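Probable mRNA-capping enzyme (Acanthamoeba polyphaga mimivirus, PDB 3BGY) is a multifunctional enzyme that builds the methylated mRNA cap, its N-terminal tunnel-type triphosphatase domain, the part crystallised here, removing the gamma-phosphate from the RNA 5'-triphosphate. Local coordinates at residues T13-N18 with I135-W140; N82-S87 with R111-L116; N183-I188 with L215-D220; D192-P197 with V205-E210. All coordinates share one frame; numbering follows the deposited sequence. Where two conformers were deposited one is given.

Interaction 1 of 4, residues T13-N18 with I135-W140; sequences TIFSEN and IGIDNW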
# COMPACT_ATOMS: atom_id res chain seq x y z
N THR A 13 -12.88 17.03 17.26
CA THR A 13 -11.46 16.74 17.07
C THR A 13 -11.27 15.23 17.09
O THR A 13 -11.96 14.52 17.83
CB THR A 13 -10.54 17.38 18.17
OG1 THR A 13 -10.94 16.93 19.47
CG2 THR A 13 -10.58 18.90 18.11
N ILE A 14 -10.34 14.75 16.28
CA ILE A 14 -10.03 13.33 16.18
C ILE A 14 -8.91 12.92 17.12
O ILE A 14 -9.00 11.90 17.79
CB ILE A 14 -9.63 12.93 14.71
CG1 ILE A 14 -10.83 13.12 13.79
CG2 ILE A 14 -9.16 11.45 14.61
CD1 ILE A 14 -10.51 12.89 12.32
N PHE A 15 -7.88 13.76 17.20
CA PHE A 15 -6.70 13.45 17.99
C PHE A 15 -6.70 14.02 19.40
O PHE A 15 -7.11 15.16 19.61
CB PHE A 15 -5.42 13.95 17.29
CG PHE A 15 -5.29 13.52 15.86
CD1 PHE A 15 -5.45 12.17 15.49
CD2 PHE A 15 -5.01 14.47 14.85
CE1 PHE A 15 -5.35 11.77 14.14
CE2 PHE A 15 -4.90 14.07 13.50
CZ PHE A 15 -5.07 12.72 13.16
N SER A 16 -6.18 13.23 20.33
CA SER A 16 -6.00 13.67 21.71
C SER A 16 -4.76 14.57 21.66
O SER A 16 -4.02 14.57 20.66
CB SER A 16 -5.71 12.48 22.62
OG SER A 16 -4.49 11.87 22.24
N GLU A 17 -4.46 15.28 22.75
CA GLU A 17 -3.29 16.14 22.78
C GLU A 17 -1.99 15.35 22.55
O GLU A 17 -1.14 15.78 21.75
CB GLU A 17 -3.22 16.92 24.10
CG GLU A 17 -2.00 17.85 24.18
CD GLU A 17 -1.89 18.58 25.50
OE1 GLU A 17 -2.64 18.27 26.44
OE2 GLU A 17 -1.05 19.50 25.57
N ASN A 18 -1.88 14.17 23.16
CA ASN A 18 -0.67 13.38 22.97
C ASN A 18 -0.56 12.83 21.55
O ASN A 18 0.54 12.80 21.01
CB ASN A 18 -0.56 12.24 23.97
CG ASN A 18 0.82 11.59 23.93
OD1 ASN A 18 1.84 12.28 24.01
ND2 ASN A 18 0.85 10.28 23.75
N ILE A 135 0.78 4.18 15.13
CA ILE A 135 -0.04 4.47 16.30
C ILE A 135 -1.53 4.30 16.02
O ILE A 135 -2.01 4.56 14.90
CB ILE A 135 0.22 5.87 16.94
CG1 ILE A 135 0.02 7.00 15.93
CG2 ILE A 135 1.62 5.93 17.58
CD1 ILE A 135 -0.09 8.35 16.59
N GLY A 136 -2.23 3.80 17.02
CA GLY A 136 -3.67 3.62 16.93
C GLY A 136 -4.23 4.90 17.53
O GLY A 136 -3.53 5.63 18.24
N ILE A 137 -5.46 5.23 17.17
CA ILE A 137 -6.10 6.45 17.65
C ILE A 137 -7.23 6.06 18.58
O ILE A 137 -8.04 5.21 18.24
CB ILE A 137 -6.62 7.29 16.45
CG1 ILE A 137 -5.44 7.71 15.55
CG2 ILE A 137 -7.47 8.48 16.90
CD1 ILE A 137 -4.36 8.57 16.24
N ASP A 138 -7.29 6.71 19.75
CA ASP A 138 -8.35 6.42 20.71
C ASP A 138 -9.73 6.82 20.16
O ASP A 138 -9.94 7.95 19.70
CB ASP A 138 -8.12 7.15 22.05
CG ASP A 138 -6.82 6.75 22.75
OD1 ASP A 138 -6.27 5.65 22.49
OD2 ASP A 138 -6.35 7.55 23.59
N ASN A 139 -10.65 5.85 20.20
CA ASN A 139 -12.05 6.00 19.77
C ASN A 139 -12.39 6.27 18.28
O ASN A 139 -13.54 6.57 17.95
CB ASN A 139 -12.80 6.99 20.69
CG ASN A 139 -12.69 6.60 22.17
OD1 ASN A 139 -12.18 7.37 23.00
ND2 ASN A 139 -13.14 5.40 22.50
N TRP A 140 -11.38 6.22 17.41
CA TRP A 140 -11.59 6.40 15.96
C TRP A 140 -10.93 5.20 15.31
O TRP A 140 -9.80 4.84 15.65
CB TRP A 140 -10.98 7.70 15.44
CG TRP A 140 -11.65 8.91 16.00
CD1 TRP A 140 -11.37 9.51 17.20
CD2 TRP A 140 -12.68 9.68 15.39
NE1 TRP A 140 -12.16 10.60 17.37
CE2 TRP A 140 -12.98 10.75 16.28
CE3 TRP A 140 -13.38 9.60 14.17
CZ2 TRP A 140 -13.95 11.73 16.00
CZ3 TRP A 140 -14.36 10.58 13.88
CH2 TRP A 140 -14.63 11.64 14.80
O HOH W 1 -12.14 11.97 20.07
O HOH W 2 -3.92 9.49 23.62

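Interaction 2 of 4, residues N82-S87 with R111-L116; sequences NVYRVS and RYIVSL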
# COMPACT_ATOMS: atom_id res chain seq x y z
N ASN A 82 11.53 -8.05 7.16
CA ASN A 82 11.52 -7.05 6.11
C ASN A 82 11.04 -7.70 4.82
O ASN A 82 11.00 -8.94 4.71
CB ASN A 82 12.88 -6.36 6.00
CG ASN A 82 13.20 -5.59 7.24
OD1 ASN A 82 12.32 -4.94 7.83
ND2 ASN A 82 14.44 -5.70 7.71
N VAL A 83 10.67 -6.87 3.85
CA VAL A 83 10.00 -7.40 2.68
C VAL A 83 10.55 -6.86 1.37
O VAL A 83 10.83 -5.70 1.27
CB VAL A 83 8.46 -7.01 2.75
CG1 VAL A 83 7.70 -7.40 1.49
CG2 VAL A 83 7.81 -7.68 3.97
N TYR A 84 10.63 -7.74 0.37
CA TYR A 84 11.06 -7.35 -0.99
C TYR A 84 9.79 -7.62 -1.79
O TYR A 84 9.34 -8.77 -1.89
CB TYR A 84 12.21 -8.25 -1.49
CG TYR A 84 12.79 -7.78 -2.83
CD1 TYR A 84 13.82 -6.83 -2.88
CD2 TYR A 84 12.33 -8.34 -4.04
CE1 TYR A 84 14.39 -6.44 -4.14
CE2 TYR A 84 12.89 -7.97 -5.28
CZ TYR A 84 13.91 -7.03 -5.31
OH TYR A 84 14.47 -6.68 -6.52
N ARG A 85 9.15 -6.55 -2.27
CA ARG A 85 7.88 -6.70 -2.99
C ARG A 85 7.89 -6.25 -4.44
O ARG A 85 8.35 -5.15 -4.75
CB ARG A 85 6.78 -5.92 -2.24
CG ARG A 85 5.35 -6.03 -2.84
CD ARG A 85 4.40 -5.08 -2.14
NE ARG A 85 4.73 -3.69 -2.42
CZ ARG A 85 4.10 -2.64 -1.87
NH1 ARG A 85 3.10 -2.82 -1.02
NH2 ARG A 85 4.48 -1.41 -2.18
N VAL A 86 7.39 -7.11 -5.32
CA VAL A 86 7.27 -6.79 -6.73
C VAL A 86 5.78 -6.64 -7.08
O VAL A 86 4.97 -7.50 -6.72
CB VAL A 86 7.91 -7.88 -7.61
CG1 VAL A 86 7.55 -7.70 -9.06
CG2 VAL A 86 9.41 -7.86 -7.44
N SER A 87 5.42 -5.55 -7.75
CA SER A 87 4.04 -5.35 -8.20
C SER A 87 4.02 -5.48 -9.72
O SER A 87 4.72 -4.73 -10.39
CB SER A 87 3.53 -3.96 -7.81
OG SER A 87 3.69 -3.74 -6.41
N ARG A 111 13.74 -16.67 -6.58
CA ARG A 111 14.89 -16.37 -7.45
C ARG A 111 14.42 -15.59 -8.67
O ARG A 111 15.08 -14.63 -9.07
CB ARG A 111 15.60 -17.67 -7.83
CG ARG A 111 16.56 -18.12 -6.75
CD ARG A 111 17.27 -19.41 -7.15
NE ARG A 111 16.34 -20.54 -7.15
CZ ARG A 111 16.59 -21.73 -7.68
NH1 ARG A 111 17.75 -21.98 -8.27
NH2 ARG A 111 15.70 -22.71 -7.54
N TYR A 112 13.23 -15.92 -9.17
CA TYR A 112 12.62 -15.23 -10.31
C TYR A 112 12.27 -13.80 -9.88
O TYR A 112 12.60 -12.84 -10.58
CB TYR A 112 11.36 -15.96 -10.82
CG TYR A 112 10.57 -15.18 -11.89
CD1 TYR A 112 10.98 -15.17 -13.25
CD2 TYR A 112 9.41 -14.43 -11.55
CE1 TYR A 112 10.26 -14.42 -14.24
CE2 TYR A 112 8.69 -13.68 -12.53
CZ TYR A 112 9.13 -13.68 -13.86
OH TYR A 112 8.43 -12.95 -14.80
N ILE A 113 11.66 -13.67 -8.70
CA ILE A 113 11.28 -12.35 -8.19
C ILE A 113 12.46 -11.38 -8.03
O ILE A 113 12.40 -10.23 -8.52
CB ILE A 113 10.39 -12.47 -6.90
CG1 ILE A 113 9.07 -13.15 -7.23
CG2 ILE A 113 10.12 -11.10 -6.24
CD1 ILE A 113 8.15 -12.42 -8.24
N VAL A 114 13.55 -11.83 -7.41
CA VAL A 114 14.72 -10.96 -7.25
C VAL A 114 15.51 -10.74 -8.55
O VAL A 114 16.37 -9.86 -8.61
CB VAL A 114 15.69 -11.41 -6.10
CG1 VAL A 114 14.97 -11.40 -4.77
CG2 VAL A 114 16.33 -12.77 -6.39
N SER A 115 15.19 -11.50 -9.60
CA SER A 115 15.87 -11.37 -10.90
C SER A 115 15.25 -10.29 -11.77
O SER A 115 15.88 -9.81 -12.70
CB SER A 115 15.86 -12.71 -11.66
OG SER A 115 14.65 -12.91 -12.39
N LEU A 116 13.99 -9.94 -11.47
CA LEU A 116 13.27 -8.93 -12.23
C LEU A 116 13.86 -7.55 -12.14
O LEU A 116 14.30 -7.10 -11.08
CB LEU A 116 11.78 -8.88 -11.83
CG LEU A 116 10.87 -10.06 -12.21
CD1 LEU A 116 9.46 -9.83 -11.67
CD2 LEU A 116 10.83 -10.23 -13.73
O HOH W 3 13.71 -7.74 -8.58

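Interaction 3 of 4, residues N183-I188 with L215-D220; sequences NKNSRI and LINKID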
# COMPACT_ATOMS: atom_id res chain seq x y z
N ASN A 183 -5.74 16.61 -3.94
CA ASN A 183 -5.01 17.88 -4.02
C ASN A 183 -3.56 17.52 -4.24
O ASN A 183 -3.21 16.33 -4.27
CB ASN A 183 -5.22 18.80 -2.79
CG ASN A 183 -4.92 18.12 -1.46
OD1 ASN A 183 -3.85 17.55 -1.26
ND2 ASN A 183 -5.85 18.22 -0.52
N LYS A 184 -2.69 18.52 -4.32
CA LYS A 184 -1.26 18.30 -4.55
C LYS A 184 -0.52 17.51 -3.49
O LYS A 184 0.47 16.86 -3.79
CB LYS A 184 -0.54 19.65 -4.77
CG LYS A 184 -0.90 20.71 -3.75
CD LYS A 184 -0.22 22.05 -4.03
CE LYS A 184 -0.73 23.12 -3.06
NZ LYS A 184 -0.17 24.47 -3.32
N ASN A 185 -1.10 17.44 -2.29
CA ASN A 185 -0.44 16.79 -1.16
C ASN A 185 -0.99 15.49 -0.61
O ASN A 185 -0.34 14.85 0.21
CB ASN A 185 -0.35 17.80 -0.03
CG ASN A 185 0.26 19.12 -0.48
OD1 ASN A 185 1.30 19.13 -1.13
ND2 ASN A 185 -0.40 20.23 -0.16
N SER A 186 -2.15 15.07 -1.10
CA SER A 186 -2.74 13.85 -0.58
C SER A 186 -3.53 13.09 -1.63
O SER A 186 -4.06 13.68 -2.57
CB SER A 186 -3.63 14.15 0.63
OG SER A 186 -4.62 15.07 0.27
N ARG A 187 -3.65 11.79 -1.39
CA ARG A 187 -4.34 10.88 -2.30
C ARG A 187 -5.13 9.86 -1.51
O ARG A 187 -4.68 9.42 -0.45
CB ARG A 187 -3.26 10.20 -3.14
CG ARG A 187 -3.73 9.40 -4.32
CD ARG A 187 -2.54 8.77 -5.05
NE ARG A 187 -2.10 7.58 -4.31
CZ ARG A 187 -0.94 7.45 -3.66
NH1 ARG A 187 -0.05 8.44 -3.66
NH2 ARG A 187 -0.74 6.39 -2.89
N ILE A 188 -6.34 9.55 -1.98
CA ILE A 188 -7.19 8.54 -1.34
C ILE A 188 -7.02 7.25 -2.16
O ILE A 188 -7.21 7.30 -3.37
CB ILE A 188 -8.69 8.96 -1.36
CG1 ILE A 188 -8.94 10.12 -0.37
CG2 ILE A 188 -9.62 7.74 -1.00
CD1 ILE A 188 -9.00 9.71 1.12
N LEU A 215 -0.06 10.59 2.06
CA LEU A 215 0.51 11.90 1.75
C LEU A 215 1.48 11.81 0.57
O LEU A 215 2.13 10.77 0.35
CB LEU A 215 1.26 12.49 2.96
CG LEU A 215 0.32 12.79 4.13
CD1 LEU A 215 1.15 13.48 5.18
CD2 LEU A 215 -0.86 13.66 3.75
N ILE A 216 1.51 12.89 -0.21
CA ILE A 216 2.41 13.07 -1.36
C ILE A 216 3.48 14.06 -0.85
O ILE A 216 4.67 13.95 -1.19
CB ILE A 216 1.65 13.63 -2.60
CG1 ILE A 216 0.62 12.62 -3.10
CG2 ILE A 216 2.63 14.02 -3.75
CD1 ILE A 216 -0.37 13.19 -4.11
N ASN A 217 3.05 15.04 -0.05
CA ASN A 217 3.96 16.04 0.56
C ASN A 217 3.43 16.25 1.97
O ASN A 217 2.28 15.90 2.26
CB ASN A 217 3.91 17.39 -0.14
CG ASN A 217 4.35 17.33 -1.58
OD1 ASN A 217 5.48 16.94 -1.87
ND2 ASN A 217 3.45 17.69 -2.48
N LYS A 218 4.28 16.77 2.86
CA LYS A 218 3.90 17.07 4.25
C LYS A 218 2.80 18.12 4.25
O LYS A 218 2.70 18.93 3.31
CB LYS A 218 5.12 17.67 5.00
CG LYS A 218 4.90 18.05 6.50
CD LYS A 218 5.88 19.14 7.01
CE LYS A 218 5.81 20.44 6.18
NZ LYS A 218 6.26 21.67 6.93
N ILE A 219 1.89 18.01 5.22
CA ILE A 219 0.81 18.97 5.40
C ILE A 219 0.73 19.23 6.91
O ILE A 219 1.27 18.45 7.69
CB ILE A 219 -0.59 18.50 4.90
CG1 ILE A 219 -1.05 17.19 5.57
CG2 ILE A 219 -0.56 18.32 3.39
CD1 ILE A 219 -2.43 16.74 5.17
N ASP A 220 0.06 20.31 7.28
CA ASP A 220 -0.13 20.65 8.69
C ASP A 220 -1.08 19.60 9.26
O ASP A 220 -2.01 19.18 8.60
CB ASP A 220 -0.78 22.02 8.78
CG ASP A 220 -0.83 22.57 10.22
OD1 ASP A 220 -1.80 22.30 10.94
OD2 ASP A 220 0.12 23.25 10.61
O HOH W 4 2.45 9.20 -1.92

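Interaction 4 of 4, residues D192-P197 with V205-E210; sequences DVKSSP and VPSNYE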
# COMPACT_ATOMS: atom_id res chain seq x y z
N ASP A 192 -9.69 -3.27 -3.51
CA ASP A 192 -10.37 -4.57 -3.36
C ASP A 192 -9.14 -5.51 -3.39
O ASP A 192 -8.42 -5.58 -4.40
CB ASP A 192 -11.29 -4.78 -4.58
CG ASP A 192 -11.81 -6.21 -4.71
OD1 ASP A 192 -11.13 -7.17 -4.29
OD2 ASP A 192 -12.89 -6.38 -5.29
N VAL A 193 -8.87 -6.20 -2.28
CA VAL A 193 -7.66 -7.04 -2.20
C VAL A 193 -7.98 -8.51 -1.99
O VAL A 193 -8.75 -8.87 -1.09
CB VAL A 193 -6.76 -6.60 -0.97
CG1 VAL A 193 -5.44 -7.41 -0.91
CG2 VAL A 193 -6.46 -5.13 -0.96
N LYS A 194 -7.34 -9.38 -2.79
CA LYS A 194 -7.48 -10.84 -2.63
C LYS A 194 -6.11 -11.30 -2.14
O LYS A 194 -5.12 -11.13 -2.84
CB LYS A 194 -7.90 -11.51 -3.95
CG LYS A 194 -9.41 -11.27 -4.25
CD LYS A 194 -9.80 -11.79 -5.62
CE LYS A 194 -11.24 -11.41 -5.98
NZ LYS A 194 -12.22 -11.74 -4.88
N SER A 195 -6.07 -11.86 -0.94
CA SER A 195 -4.81 -12.30 -0.34
C SER A 195 -4.73 -13.81 -0.16
O SER A 195 -5.75 -14.47 0.07
CB SER A 195 -4.61 -11.63 1.03
OG SER A 195 -4.65 -10.22 0.91
N SER A 196 -3.52 -14.34 -0.34
CA SER A 196 -3.25 -15.77 -0.17
C SER A 196 -1.77 -16.12 -0.03
O SER A 196 -0.90 -15.45 -0.61
CB SER A 196 -3.81 -16.57 -1.37
OG SER A 196 -3.60 -17.97 -1.19
N PRO A 197 -1.44 -17.15 0.78
CA PRO A 197 -0.03 -17.54 0.92
C PRO A 197 0.41 -18.41 -0.30
O PRO A 197 1.59 -18.69 -0.44
CB PRO A 197 -0.01 -18.34 2.24
CG PRO A 197 -1.39 -18.92 2.33
CD PRO A 197 -2.27 -17.80 1.84
N VAL A 205 -10.48 -16.14 -4.11
CA VAL A 205 -10.58 -15.97 -2.66
C VAL A 205 -11.44 -14.73 -2.33
O VAL A 205 -11.47 -13.78 -3.12
CB VAL A 205 -9.18 -15.91 -1.94
CG1 VAL A 205 -8.36 -17.13 -2.27
CG2 VAL A 205 -8.42 -14.67 -2.27
N PRO A 206 -12.23 -14.76 -1.23
CA PRO A 206 -13.05 -13.59 -0.91
C PRO A 206 -12.19 -12.34 -0.71
O PRO A 206 -11.10 -12.39 -0.14
CB PRO A 206 -13.73 -13.99 0.41
CG PRO A 206 -13.85 -15.47 0.30
CD PRO A 206 -12.54 -15.88 -0.29
N SER A 207 -12.69 -11.24 -1.23
CA SER A 207 -11.98 -9.98 -1.13
C SER A 207 -12.07 -9.27 0.21
O SER A 207 -13.05 -9.47 0.95
CB SER A 207 -12.60 -8.98 -2.13
OG SER A 207 -12.35 -9.31 -3.48
N ASN A 208 -11.00 -8.59 0.60
CA ASN A 208 -11.07 -7.72 1.77
C ASN A 208 -10.99 -6.33 1.11
O ASN A 208 -10.78 -6.23 -0.11
CB ASN A 208 -9.99 -7.96 2.85
CG ASN A 208 -8.58 -7.90 2.31
OD1 ASN A 208 -8.16 -8.74 1.51
ND2 ASN A 208 -7.81 -6.92 2.78
N TYR A 209 -11.32 -5.30 1.87
CA TYR A 209 -11.31 -3.92 1.36
C TYR A 209 -10.48 -3.01 2.24
O TYR A 209 -10.56 -3.10 3.45
CB TYR A 209 -12.78 -3.42 1.21
CG TYR A 209 -13.63 -4.36 0.38
CD1 TYR A 209 -13.60 -4.32 -1.03
CD2 TYR A 209 -14.38 -5.40 0.99
CE1 TYR A 209 -14.29 -5.25 -1.80
CE2 TYR A 209 -15.06 -6.37 0.22
CZ TYR A 209 -15.01 -6.28 -1.17
OH TYR A 209 -15.67 -7.22 -1.92
N GLU A 210 -9.64 -2.20 1.60
CA GLU A 210 -8.70 -1.32 2.31
C GLU A 210 -8.84 0.11 1.84
O GLU A 210 -8.94 0.36 0.65
CB GLU A 210 -7.27 -1.84 2.08
CG GLU A 210 -7.06 -3.19 2.79
CD GLU A 210 -5.72 -3.86 2.58
OE1 GLU A 210 -4.85 -3.30 1.87
OE2 GLU A 210 -5.54 -4.97 3.14
O HOH W 5 -15.39 -7.14 -4.47
O HOH W 6 -8.52 -11.73 0.61
O HOH W 7 -4.22 -7.77 2.64
O HOH W 8 -7.32 -10.78 2.70

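Interaction 1 of 4, residues T13-N18 with I135-W140
A type II beta turn from Ile137 to Trp140, which links strand 122-136 to strand 142-152 of the barrel, packs with both its end residues against Ile14 and Phe15, just ahead of helix 17-32. The positive phi of Asn139 (66°) fits the third position of such a turn. The indole lies over Ile14, whose side chain crosses it at about a right angle. Ile14 CG2 stands 3.9 Å from the centroid of the Trp140 five-membered ring and 11° off its normal, a CH-pi contact over the face. With CG2 anti to the backbone N (chi1 -65°, measured to CG1), both branches of Ile14 reach the same indole face, CG1 lying over its centre. Ile137 continues the apolar surface: its CG2 lies 4.1 Å from Ile14 CG2, and its CD1 lies 3.8 Å from Phe15 CD1. Beyond these, Ile14 and Phe15 reach Leu228 of helix 221-235, and Glu225 OE2 accepts from both their backbone nitrogens. Two waters span the polar margins. One joins Ser16 OG, at the N-cap position of helix 17-32, to Asp138 OD2; the other, lying in the indole plane at its edge, accepts from Trp140 NE1 at 3.0 Å and donates weakly to Thr13 O.

Interaction 2 of 4, residues N82-S87 with R111-L116
This is a strand-on-helix contact, largely apolar: Tyr84 and Val86 of barrel strand 83-88 meet Ile113 and Val114 at the C-terminal end of helix 106-115 and Leu116 just past it. The short axes approach to 9.1 Å and cross at 74°, so the helix end lies steeply across the strand. Tyr84 and Val86 project toward it from the same face of the strand, and Arg85 between them points away.

The tightest pair is Val86 CG2 against Ile113 CG2, at 3.5 Å. Val86 divides its branches: CG2 takes Ile113, and CG1, anti to the backbone N (chi1 168°), meets Leu116 CD1 at 3.9 Å, the two side chains crossing at about a right angle. The Tyr84 ring lies next to this pair. Val114 CG1 sits over one of its faces, 4.0 Å from Tyr84 CE2, while Ile113 O comes to the ring edge near its plane. Phe97 of helix 91-101 also packs on Ile113, and Ile74 of strand 66-77 does the same.

The phenol end reaches a water lying in the ring plane. This water donates to Ile113 O at 2.8 Å and to Leu116 O at 2.6 Å, and accepts from Tyr84 OH; the last separation is short enough for its exact value to be doubtful. Leu116 O and Val114 O are also bonded by Lys161 NZ.

Hydrocarbon therefore makes the direct contact, whereas carbonyls at the helix end are satisfied by one water and one lysine, and the tyrosine hydroxyl is joined to the helix without touching it.

Interaction 3 of 4, residues N183-I188 with L215-D220
Asn185 O is gripped by two backbone nitrogens of the opposing loop. Ile216 N donates to it at 2.7 Å and 173°, from above the carbonyl plane, and Asn217 N adds a weak bond at 3.4 Å. Leu215 CA makes a CA-H...O contact with the same oxygen. Next to this knot Ser186 and Leu215 form an antiparallel non-hydrogen-bonded pair at the end of strand 208-215.

The side-chain amides of Asn185 and Asn217 supply a second link. Asn217 ND2 donates to Asn185 OD1 at 2.9 Å, within the carbonyl plane of the acceptor, although the amide planes stand 74° apart. Asn185 CG lies anti to its own carbonyl carbon (chi1 -51°), which puts the amide where OD1 can meet that donor. Asn185 CB lies 3.5 Å from Ile219 CG2. Ile216 CG2 also rests on Lys184 O at 3.6 Å. Asn183 OD1 accepts from Asn185 N at 2.9 Å on a lone pair; this Asx turn lies just ahead of strand 186-196 and probably stabilises the bend there. A water at the guanidinium edge joins Arg187 NH1 to Leu215 O, while Arg187 NH2 forms a salt bridge with Asp189.

Helices pack near both ends of 215-220: Leu215 touches Leu27 and Tyr30 of helix 17-32, and Ile219 touches Leu224 of helix 221-235, whose Glu227 bonds Asn183 ND2 and Ser186 OG.

Interaction 4 of 4, residues D192-P197 with V205-E210
Backbone bonds join Val193 and Asn208 as an antiparallel hydrogen-bonded pair in the hairpin of strands 186-196 and 208-215. Val193 N gives to Asn208 O at 2.9 Å, and Asn208 N returns to Val193 O at 2.8 Å, both nearly straight. Asp192 and Tyr209 form the neighbouring non-hydrogen-bonded pair.

Side-chain polar bonds lie beside that pair, where the chain 205-207 leads into its strand. The lysine chain of Lys194 runs extended until a bend at chi4 (-50°) turns NZ toward two oxygens. It meets Val205 O at 2.8 Å, nearly along the carbonyl direction (166°), and Ser207 OG at 2.8 Å. Ser207 OG in turn donates to Asp192 OD1 at 2.6 Å, on the syn side but 28° out of the carboxylate plane. The other carboxylate oxygen, Asp192 OD2, takes a bond from a water that also joins Tyr209 OH and lies in the plane of its ring. Asp192 and Tyr209 point the same way, side by side, and Phe50 meets the tyrosine ring.

Van der Waals contacts are fewer. Val205 CG2 lies 3.6 Å from Lys194 CB. On the face carrying Val193 and Asn208, Val193 CG2 lies 3.7 Å from Glu210 OE1, and Arg173 and Lys175 of strand 169-183 also touch Val193.

The hydrogen bonds run in relay from the Lys194 ammonium through the Ser207 hydroxyl to the Asp192 carboxylate, so Lys194 probably polarises Ser207 OG and strengthens its bond to Asp192. This end of the hairpin is thus tied by polar side chains as well as by its main chain.

Overall arrangement
All four contacts reach one closed antiparallel eight-stranded barrel, consistent with the tunnel fold of this triphosphatase family. Interactions 3 and 4 share strand 186-196 and tie opposite ends of its hairpin with strand 208-215; their centres are about 26 Å apart, on opposite sides of the chain centre. Interaction 2 is nested within the chain loop closed by interaction 1, yet their centres lie about 36 Å apart, also across the chain centre. Interactions 1 and 3, with nearest atoms about 8 Å apart, both border helices 17-32 and 221-235, whereas interaction 2 involves helix 106-115. A bound acetate, probably from the crystallisation liquor, lies about 6 Å from the Tyr84 side chain in interaction 2.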